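Local coordinates for protein propionate kinase (Francisella tularensis subsp. tularensis, PDB 3KHY) that probably catalyses the reversible, magnesium-dependent transfer of a phosphate group from ATP to a short carboxylate such as acetate or propionate, at residues His84-Gly89 with Gln137-Asp142; Thr143-Thr148 with Ser177-Ser182. All blocks are in the same frame, centred on the assembly; numbering follows the deposited sequence.

Contact 1 (His84-Gly89 with Gln137-Asp142); sequences HRVVHG and QVAVFD
Val86 and Asp142 meet where two neighbouring parallel strands leave their sheet: Asp142 N donates to Val86 O (2.9 Å), the last rung of a ladder that begins with His84 N to Val138 O (2.8 Å). Between them His84 O receives Val140 N, and Val86 N donates to Val140 O. Between the parallel strands 79-86 and 137-141 the chain passes through edge strand 97-98 and helices 101-109 and 118-131, in the N-terminal sheet of this acetokinase-family member of the actin-like ATPase clan.

His84, Val86, Ala139 and Phe141 point to one face of the sheet. There Val86 and Phe141 run side by side, CG1 of the valine 3.5 Å from CD1 of the ring, while Val86 CG2 rests on Ala139 CB. The His84 ring has its edge toward Val138 O, which lies in its plane; at the far end of the ring, Gln137 NE2 comes unusually near His84 NE2, a bent, weak and doubtful hydrogen bond.

Arg85 projects to the other face. With CG anti to the backbone N (chi1 -173°) and the chain extended as far as NE, it brings its guanidinium to the Asp142 carboxylate in a salt bridge, NE to OD1 3.1 Å. The side chains cross at about a right angle and their planes are 64° apart, unlike a flat two-pronged pair. Asp142 CB lies 3.3 Å from Val87 O, and its OD2 3.6 Å from Val87 CG1.

Arg85 NH2 also pairs with Glu372, a predicted magnesium ligand. Arg85 and Asp142 are themselves the predicted substrate-binding and proton-transfer residues, so the strand bonds and the salt bridge together probably hold these groups in position for phosphoryl transfer.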
ATOM      1  N   HIS A  84     -20.115  18.543 -16.183  1.00 19.92           N
ATOM      2  CA  HIS A  84     -20.477  17.396 -15.359  1.00 19.44           C
ATOM      3  C   HIS A  84     -19.246  16.774 -14.745  1.00 26.76           C
ATOM      4  O   HIS A  84     -18.283  16.464 -15.450  1.00 21.42           O
ATOM      5  CB  HIS A  84     -21.151  16.314 -16.206  1.00 22.60           C
ATOM      6  CG  HIS A  84     -22.440  16.746 -16.836  1.00 24.72           C
ATOM      7  ND1 HIS A  84     -23.667  16.486 -16.268  1.00 30.30           N
ATOM      8  CD2 HIS A  84     -22.690  17.413 -17.987  1.00 30.53           C
ATOM      9  CE1 HIS A  84     -24.620  16.974 -17.042  1.00 34.71           C
ATOM     10  NE2 HIS A  84     -24.055  17.546 -18.089  1.00 34.87           N
ATOM     11  N   ARG A  85     -19.277  16.578 -13.433  1.00 24.80           N
ATOM     12  CA  ARG A  85     -18.282  15.742 -12.786  1.00 23.05           C
ATOM     13  C   ARG A  85     -18.542  14.306 -13.201  1.00 24.31           C
ATOM     14  O   ARG A  85     -19.692  13.858 -13.219  1.00 24.17           O
ATOM     15  CB  ARG A  85     -18.392  15.861 -11.264  1.00 28.62           C
ATOM     16  CG  ARG A  85     -17.275  15.152 -10.505  1.00 30.00           C
ATOM     17  CD  ARG A  85     -17.383  15.441  -9.003  1.00 29.56           C
ATOM     18  NE  ARG A  85     -16.131  15.159  -8.314  1.00 44.67           N
ATOM     19  CZ  ARG A  85     -15.360  16.094  -7.764  1.00 53.97           C
ATOM     20  NH1 ARG A  85     -15.727  17.370  -7.802  1.00 52.92           N
ATOM     21  NH2 ARG A  85     -14.231  15.753  -7.159  1.00 59.62           N
ATOM     22  N   VAL A  86     -17.478  13.596 -13.567  1.00 17.71           N
ATOM     23  CA  VAL A  86     -17.545  12.166 -13.790  1.00 18.42           C
ATOM     24  C   VAL A  86     -16.434  11.527 -12.968  1.00 22.09           C
ATOM     25  O   VAL A  86     -15.268  11.869 -13.130  1.00 20.08           O
ATOM     26  CB  VAL A  86     -17.387  11.818 -15.280  1.00 21.40           C
ATOM     27  CG1 VAL A  86     -17.292  10.310 -15.469  1.00 22.88           C
ATOM     28  CG2 VAL A  86     -18.564  12.386 -16.076  1.00 25.64           C
ATOM     29  N   VAL A  87     -16.792  10.603 -12.083  1.00 20.57           N
ATOM     30  CA  VAL A  87     -15.819  10.054 -11.142  1.00 18.55           C
ATOM     31  C   VAL A  87     -14.747   9.183 -11.796  1.00 17.17           C
ATOM     32  O   VAL A  87     -13.595   9.201 -11.365  1.00 18.85           O
ATOM     33  CB  VAL A  87     -16.512   9.312  -9.963  1.00 25.40           C
ATOM     34  CG1 VAL A  87     -17.450  10.267  -9.215  1.00 26.85           C
ATOM     35  CG2 VAL A  87     -17.289   8.107 -10.463  1.00 24.87           C
ATOM     36  N   HIS A  88     -15.087   8.435 -12.844  1.00 14.32           N
ATOM     37  CA  HIS A  88     -14.095   7.530 -13.425  1.00 19.00           C
ATOM     38  C   HIS A  88     -14.099   7.484 -14.952  1.00 19.99           C
ATOM     39  O   HIS A  88     -15.094   7.097 -15.559  1.00 22.95           O
ATOM     40  CB  HIS A  88     -14.262   6.119 -12.855  1.00 20.78           C
ATOM     41  CG  HIS A  88     -12.979   5.362 -12.727  1.00 16.44           C
ATOM     42  ND1 HIS A  88     -12.140   5.135 -13.793  1.00 13.77           N
ATOM     43  CD2 HIS A  88     -12.392   4.777 -11.655  1.00 18.50           C
ATOM     44  CE1 HIS A  88     -11.094   4.435 -13.390  1.00 17.41           C
ATOM     45  NE2 HIS A  88     -11.223   4.203 -12.095  1.00 16.94           N
ATOM     46  N   GLY A  89     -12.975   7.874 -15.559  1.00 20.86           N
ATOM     47  CA  GLY A  89     -12.817   7.857 -17.012  1.00 19.13           C
ATOM     48  C   GLY A  89     -11.821   6.834 -17.545  1.00 23.35           C
ATOM     49  O   GLY A  89     -11.421   6.887 -18.719  1.00 23.82           O
ATOM     50  N   GLN A 137     -22.183  20.574 -23.558  1.00 36.50           N
ATOM     51  CA  GLN A 137     -21.910  19.920 -22.287  1.00 32.43           C
ATOM     52  C   GLN A 137     -20.498  19.346 -22.273  1.00 30.03           C
ATOM     53  O   GLN A 137     -19.988  18.888 -23.299  1.00 32.98           O
ATOM     54  CB  GLN A 137     -22.945  18.829 -22.009  1.00 36.32           C
ATOM     55  CG  GLN A 137     -24.380  19.305 -22.159  1.00 40.29           C
ATOM     56  CD  GLN A 137     -25.387  18.321 -21.601  1.00 45.07           C
ATOM     57  OE1 GLN A 137     -26.292  17.881 -22.303  1.00 60.59           O
ATOM     58  NE2 GLN A 137     -25.238  17.975 -20.335  1.00 37.74           N
ATOM     59  N   VAL A 138     -19.869  19.385 -21.104  1.00 28.64           N
ATOM     60  CA  VAL A 138     -18.499  18.911 -20.939  1.00 25.82           C
ATOM     61  C   VAL A 138     -18.410  17.954 -19.749  1.00 25.64           C
ATOM     62  O   VAL A 138     -19.057  18.172 -18.722  1.00 26.17           O
ATOM     63  CB  VAL A 138     -17.527  20.094 -20.729  1.00 27.75           C
ATOM     64  CG1 VAL A 138     -16.179  19.613 -20.183  1.00 25.02           C
ATOM     65  CG2 VAL A 138     -17.338  20.866 -22.031  1.00 27.36           C
ATOM     66  N   ALA A 139     -17.623  16.887 -19.906  1.00 27.93           N
ATOM     67  CA  ALA A 139     -17.357  15.944 -18.819  1.00 23.62           C
ATOM     68  C   ALA A 139     -15.942  16.164 -18.267  1.00 23.02           C
ATOM     69  O   ALA A 139     -14.978  16.257 -19.032  1.00 22.73           O
ATOM     70  CB  ALA A 139     -17.513  14.524 -19.309  1.00 24.96           C
ATOM     71  N   VAL A 140     -15.834  16.263 -16.943  1.00 22.13           N
ATOM     72  CA  VAL A 140     -14.558  16.471 -16.269  1.00 19.90           C
ATOM     73  C   VAL A 140     -14.342  15.311 -15.296  1.00 16.81           C
ATOM     74  O   VAL A 140     -15.128  15.131 -14.358  1.00 19.62           O
ATOM     75  CB  VAL A 140     -14.562  17.798 -15.492  1.00 20.71           C
ATOM     76  CG1 VAL A 140     -13.217  18.029 -14.806  1.00 23.80           C
ATOM     77  CG2 VAL A 140     -14.914  18.974 -16.422  1.00 24.10           C
ATOM     78  N   PHE A 141     -13.280  14.541 -15.514  1.00 18.19           N
ATOM     79  CA  PHE A 141     -13.084  13.257 -14.835  1.00 14.68           C
ATOM     80  C   PHE A 141     -12.140  13.351 -13.636  1.00 17.93           C
ATOM     81  O   PHE A 141     -11.060  13.932 -13.745  1.00 17.52           O
ATOM     82  CB  PHE A 141     -12.532  12.230 -15.832  1.00 17.37           C
ATOM     83  CG  PHE A 141     -13.319  12.146 -17.108  1.00 21.96           C
ATOM     84  CD1 PHE A 141     -14.375  11.257 -17.225  1.00 22.68           C
ATOM     85  CD2 PHE A 141     -13.021  12.979 -18.176  1.00 20.86           C
ATOM     86  CE1 PHE A 141     -15.122  11.189 -18.403  1.00 22.03           C
ATOM     87  CE2 PHE A 141     -13.757  12.920 -19.352  1.00 21.13           C
ATOM     88  CZ  PHE A 141     -14.810  12.021 -19.465  1.00 22.00           C
ATOM     89  N   ASP A 142     -12.541  12.759 -12.507  1.00 17.99           N
ATOM     90  CA  ASP A 142     -11.718  12.751 -11.291  1.00 17.03           C
ATOM     91  C   ASP A 142     -10.423  11.977 -11.507  1.00 14.02           C
ATOM     92  O   ASP A 142      -9.493  12.077 -10.707  1.00 17.23           O
ATOM     93  CB  ASP A 142     -12.463  12.097 -10.122  1.00 22.11           C
ATOM     94  CG  ASP A 142     -13.680  12.893  -9.669  1.00 30.91           C
ATOM     95  OD1 ASP A 142     -13.802  14.086 -10.021  1.00 34.38           O
ATOM     96  OD2 ASP A 142     -14.521  12.312  -8.953  1.00 30.20           O
TER

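Contact 2 (Thr143-Thr148 with Ser177-Ser182); sequences TAFHQT and SHKYVS
An apolar contact, in which the Phe145 ring lies against Lys179 and its neighbours, packs the loop after strand 137-141 on helix 175-188. Lys179 CB sits over one face of the ring in a CH-pi contact, 3.9 Å from its centroid and 19° off the normal. Phe145 gets there because its CG is anti to the backbone N (chi1 -172°), which sends the ring out to the helix. Past the ring, the lysine chain bends at its end, taking NZ to a salt bridge with Glu379 of helix 372-382. Phe145 CD2 touches His178 CB at 3.8 Å, and CZ comes equally near Ser182 OG, one helical turn on.

In this ASKHA-type fold the helix also packs on strands 196-201 and 205-211 of the second sheet, and Phe145 itself touches Val210.

The second pairing joins two histidines. His178 CD2 lies near the plane of the His146 ring at its edge, 4.0 Å from CE1, with the ring planes 60° apart. Each ring is held by bonds of its own: His146 NE2 to Ala173 O and ND1 to Ser215 OG, His178 NE2 to Ser206 OG.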
ATOM      1  N   THR A 143     -10.378  11.182 -12.570  1.00 17.45           N
ATOM      2  CA  THR A 143      -9.220  10.331 -12.846  1.00 14.58           C
ATOM      3  C   THR A 143      -8.271  10.923 -13.893  1.00 17.87           C
ATOM      4  O   THR A 143      -7.125  10.493 -14.002  1.00 20.06           O
ATOM      5  CB  THR A 143      -9.660   8.937 -13.326  1.00 14.40           C
ATOM      6  OG1 THR A 143     -10.639   9.089 -14.361  1.00 15.89           O
ATOM      7  CG2 THR A 143     -10.263   8.119 -12.172  1.00 13.97           C
ATOM      8  N   ALA A 144      -8.731  11.914 -14.651  1.00 13.09           N
ATOM      9  CA  ALA A 144      -7.964  12.392 -15.815  1.00 15.88           C
ATOM     10  C   ALA A 144      -6.572  12.931 -15.461  1.00 20.26           C
ATOM     11  O   ALA A 144      -5.586  12.615 -16.138  1.00 17.63           O
ATOM     12  CB  ALA A 144      -8.753  13.447 -16.572  1.00 19.26           C
ATOM     13  N   PHE A 145      -6.500  13.751 -14.413  1.00 17.11           N
ATOM     14  CA  PHE A 145      -5.235  14.374 -14.002  1.00 17.23           C
ATOM     15  C   PHE A 145      -4.120  13.346 -13.784  1.00 16.48           C
ATOM     16  O   PHE A 145      -2.953  13.615 -14.061  1.00 19.61           O
ATOM     17  CB  PHE A 145      -5.433  15.225 -12.730  1.00 14.57           C
ATOM     18  CG  PHE A 145      -4.213  16.045 -12.345  1.00 12.25           C
ATOM     19  CD1 PHE A 145      -3.662  16.951 -13.243  1.00 13.33           C
ATOM     20  CD2 PHE A 145      -3.651  15.940 -11.075  1.00 12.12           C
ATOM     21  CE1 PHE A 145      -2.552  17.716 -12.896  1.00 20.31           C
ATOM     22  CE2 PHE A 145      -2.535  16.702 -10.716  1.00 10.45           C
ATOM     23  CZ  PHE A 145      -1.984  17.591 -11.647  1.00 11.31           C
ATOM     24  N   HIS A 146      -4.481  12.158 -13.306  1.00 14.95           N
ATOM     25  CA  HIS A 146      -3.476  11.157 -12.961  1.00 16.02           C
ATOM     26  C   HIS A 146      -3.017  10.317 -14.157  1.00 18.05           C
ATOM     27  O   HIS A 146      -2.146   9.450 -14.031  1.00 16.47           O
ATOM     28  CB  HIS A 146      -3.989  10.259 -11.826  1.00 15.28           C
ATOM     29  CG  HIS A 146      -4.386  11.020 -10.595  1.00 16.79           C
ATOM     30  ND1 HIS A 146      -3.512  11.846  -9.914  1.00 14.67           N
ATOM     31  CD2 HIS A 146      -5.560  11.077  -9.923  1.00 13.09           C
ATOM     32  CE1 HIS A 146      -4.130  12.371  -8.870  1.00 11.44           C
ATOM     33  NE2 HIS A 146      -5.376  11.928  -8.858  1.00 14.62           N
ATOM     34  N   GLN A 147      -3.579  10.592 -15.326  1.00 18.44           N
ATOM     35  CA  GLN A 147      -3.243   9.796 -16.502  1.00 19.71           C
ATOM     36  C   GLN A 147      -1.820  10.055 -17.017  1.00 23.76           C
ATOM     37  O   GLN A 147      -1.351   9.369 -17.909  1.00 18.22           O
ATOM     38  CB  GLN A 147      -4.294   9.955 -17.604  1.00 23.72           C
ATOM     39  CG  GLN A 147      -5.564   9.166 -17.317  1.00 18.61           C
ATOM     40  CD  GLN A 147      -5.300   7.668 -17.281  1.00 25.12           C
ATOM     41  OE1 GLN A 147      -4.908   7.074 -18.285  1.00 29.26           O
ATOM     42  NE2 GLN A 147      -5.480   7.060 -16.117  1.00 28.61           N
ATOM     43  N   THR A 148      -1.123  11.018 -16.431  1.00 18.36           N
ATOM     44  CA  THR A 148       0.310  11.153 -16.698  1.00 17.96           C
ATOM     45  C   THR A 148       1.199  10.217 -15.870  1.00 17.09           C
ATOM     46  O   THR A 148       2.410  10.181 -16.066  1.00 17.68           O
ATOM     47  CB  THR A 148       0.781  12.598 -16.475  1.00 18.57           C
ATOM     48  OG1 THR A 148       0.271  13.063 -15.221  1.00 17.76           O
ATOM     49  CG2 THR A 148       0.270  13.505 -17.587  1.00 21.16           C
ATOM     50  N   SER A 177      -9.298  18.251  -7.925  1.00 17.67           N
ATOM     51  CA  SER A 177      -8.786  19.055  -6.820  1.00 15.23           C
ATOM     52  C   SER A 177      -7.251  19.144  -6.877  1.00 15.51           C
ATOM     53  O   SER A 177      -6.682  20.218  -6.710  1.00 17.17           O
ATOM     54  CB  SER A 177      -9.267  18.494  -5.483  1.00 13.54           C
ATOM     55  OG  SER A 177      -8.639  19.154  -4.390  1.00 14.43           O
ATOM     56  N   HIS A 178      -6.580  18.017  -7.116  1.00 11.08           N
ATOM     57  CA  HIS A 178      -5.126  18.033  -7.256  1.00 13.52           C
ATOM     58  C   HIS A 178      -4.655  18.934  -8.396  1.00 16.51           C
ATOM     59  O   HIS A 178      -3.665  19.646  -8.268  1.00 13.00           O
ATOM     60  CB  HIS A 178      -4.571  16.612  -7.412  1.00 12.86           C
ATOM     61  CG  HIS A 178      -4.679  15.805  -6.157  1.00 11.93           C
ATOM     62  ND1 HIS A 178      -4.009  16.147  -5.005  1.00 10.28           N
ATOM     63  CD2 HIS A 178      -5.396  14.696  -5.862  1.00 14.28           C
ATOM     64  CE1 HIS A 178      -4.307  15.281  -4.050  1.00 12.92           C
ATOM     65  NE2 HIS A 178      -5.148  14.391  -4.543  1.00 14.43           N
ATOM     66  N   LYS A 179      -5.389  18.929  -9.497  1.00 10.39           N
ATOM     67  CA  LYS A 179      -5.065  19.813 -10.613  1.00 14.11           C
ATOM     68  C   LYS A 179      -5.263  21.292 -10.274  1.00 17.16           C
ATOM     69  O   LYS A 179      -4.374  22.116 -10.473  1.00 19.00           O
ATOM     70  CB  LYS A 179      -5.912  19.444 -11.832  1.00 16.14           C
ATOM     71  CG  LYS A 179      -5.506  20.175 -13.112  1.00 20.57           C
ATOM     72  CD  LYS A 179      -6.208  19.583 -14.325  1.00 24.35           C
ATOM     73  CE  LYS A 179      -5.627  20.126 -15.628  1.00 32.65           C
ATOM     74  NZ  LYS A 179      -6.429  21.281 -16.086  1.00 44.69           N
ATOM     75  N   TYR A 180      -6.444  21.628  -9.769  1.00 16.27           N
ATOM     76  CA  TYR A 180      -6.732  22.999  -9.380  1.00 18.21           C
ATOM     77  C   TYR A 180      -5.714  23.500  -8.351  1.00 17.86           C
ATOM     78  O   TYR A 180      -5.166  24.583  -8.492  1.00 15.49           O
ATOM     79  CB  TYR A 180      -8.158  23.132  -8.833  1.00 18.19           C
ATOM     80  CG  TYR A 180      -8.434  24.511  -8.288  1.00 18.88           C
ATOM     81  CD1 TYR A 180      -8.828  25.542  -9.137  1.00 22.69           C
ATOM     82  CD2 TYR A 180      -8.257  24.797  -6.943  1.00 21.39           C
ATOM     83  CE1 TYR A 180      -9.058  26.810  -8.658  1.00 23.87           C
ATOM     84  CE2 TYR A 180      -8.487  26.074  -6.444  1.00 17.75           C
ATOM     85  CZ  TYR A 180      -8.885  27.072  -7.313  1.00 19.35           C
ATOM     86  OH  TYR A 180      -9.104  28.338  -6.838  1.00 24.95           O
ATOM     87  N   VAL A 181      -5.452  22.713  -7.314  1.00 13.04           N
ATOM     88  CA  VAL A 181      -4.566  23.183  -6.237  1.00 15.29           C
ATOM     89  C   VAL A 181      -3.106  23.324  -6.702  1.00 17.87           C
ATOM     90  O   VAL A 181      -2.412  24.278  -6.341  1.00 17.08           O
ATOM     91  CB  VAL A 181      -4.688  22.288  -4.973  1.00 17.16           C
ATOM     92  CG1 VAL A 181      -3.559  22.569  -3.990  1.00 15.35           C
ATOM     93  CG2 VAL A 181      -6.036  22.538  -4.295  1.00 14.91           C
ATOM     94  N   SER A 182      -2.633  22.382  -7.511  1.00 17.45           N
ATOM     95  CA  SER A 182      -1.275  22.487  -8.001  1.00 16.95           C
ATOM     96  C   SER A 182      -1.182  23.672  -8.960  1.00 20.60           C
ATOM     97  O   SER A 182      -0.164  24.349  -8.996  1.00 20.73           O
ATOM     98  CB  SER A 182      -0.781  21.179  -8.640  1.00 17.26           C
ATOM     99  OG  SER A 182      -1.595  20.791  -9.730  1.00 16.67           O
TER

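Both contacts are buried, and they follow one another along the chain: segment 143-148 continues directly from Asp142, so the strand of contact 1 runs into the loop of contact 2. Gly89 N lies 2.9 Å from Thr143 OG1, a probable hydrogen bond between them. Contact 1 is a sheet pairing, held by backbone bonds and a salt bridge between the predicted substrate-binding and active-site residues. Contact 2, loop against helix, depends on ring and methylene packing, the polar ends of His146, His178 and Lys179 turning to partners outside it. Helix 372-382 borders both, touching Arg85 and Val140 in the first and Lys179 in the second, while the second sheet lies against contact 2.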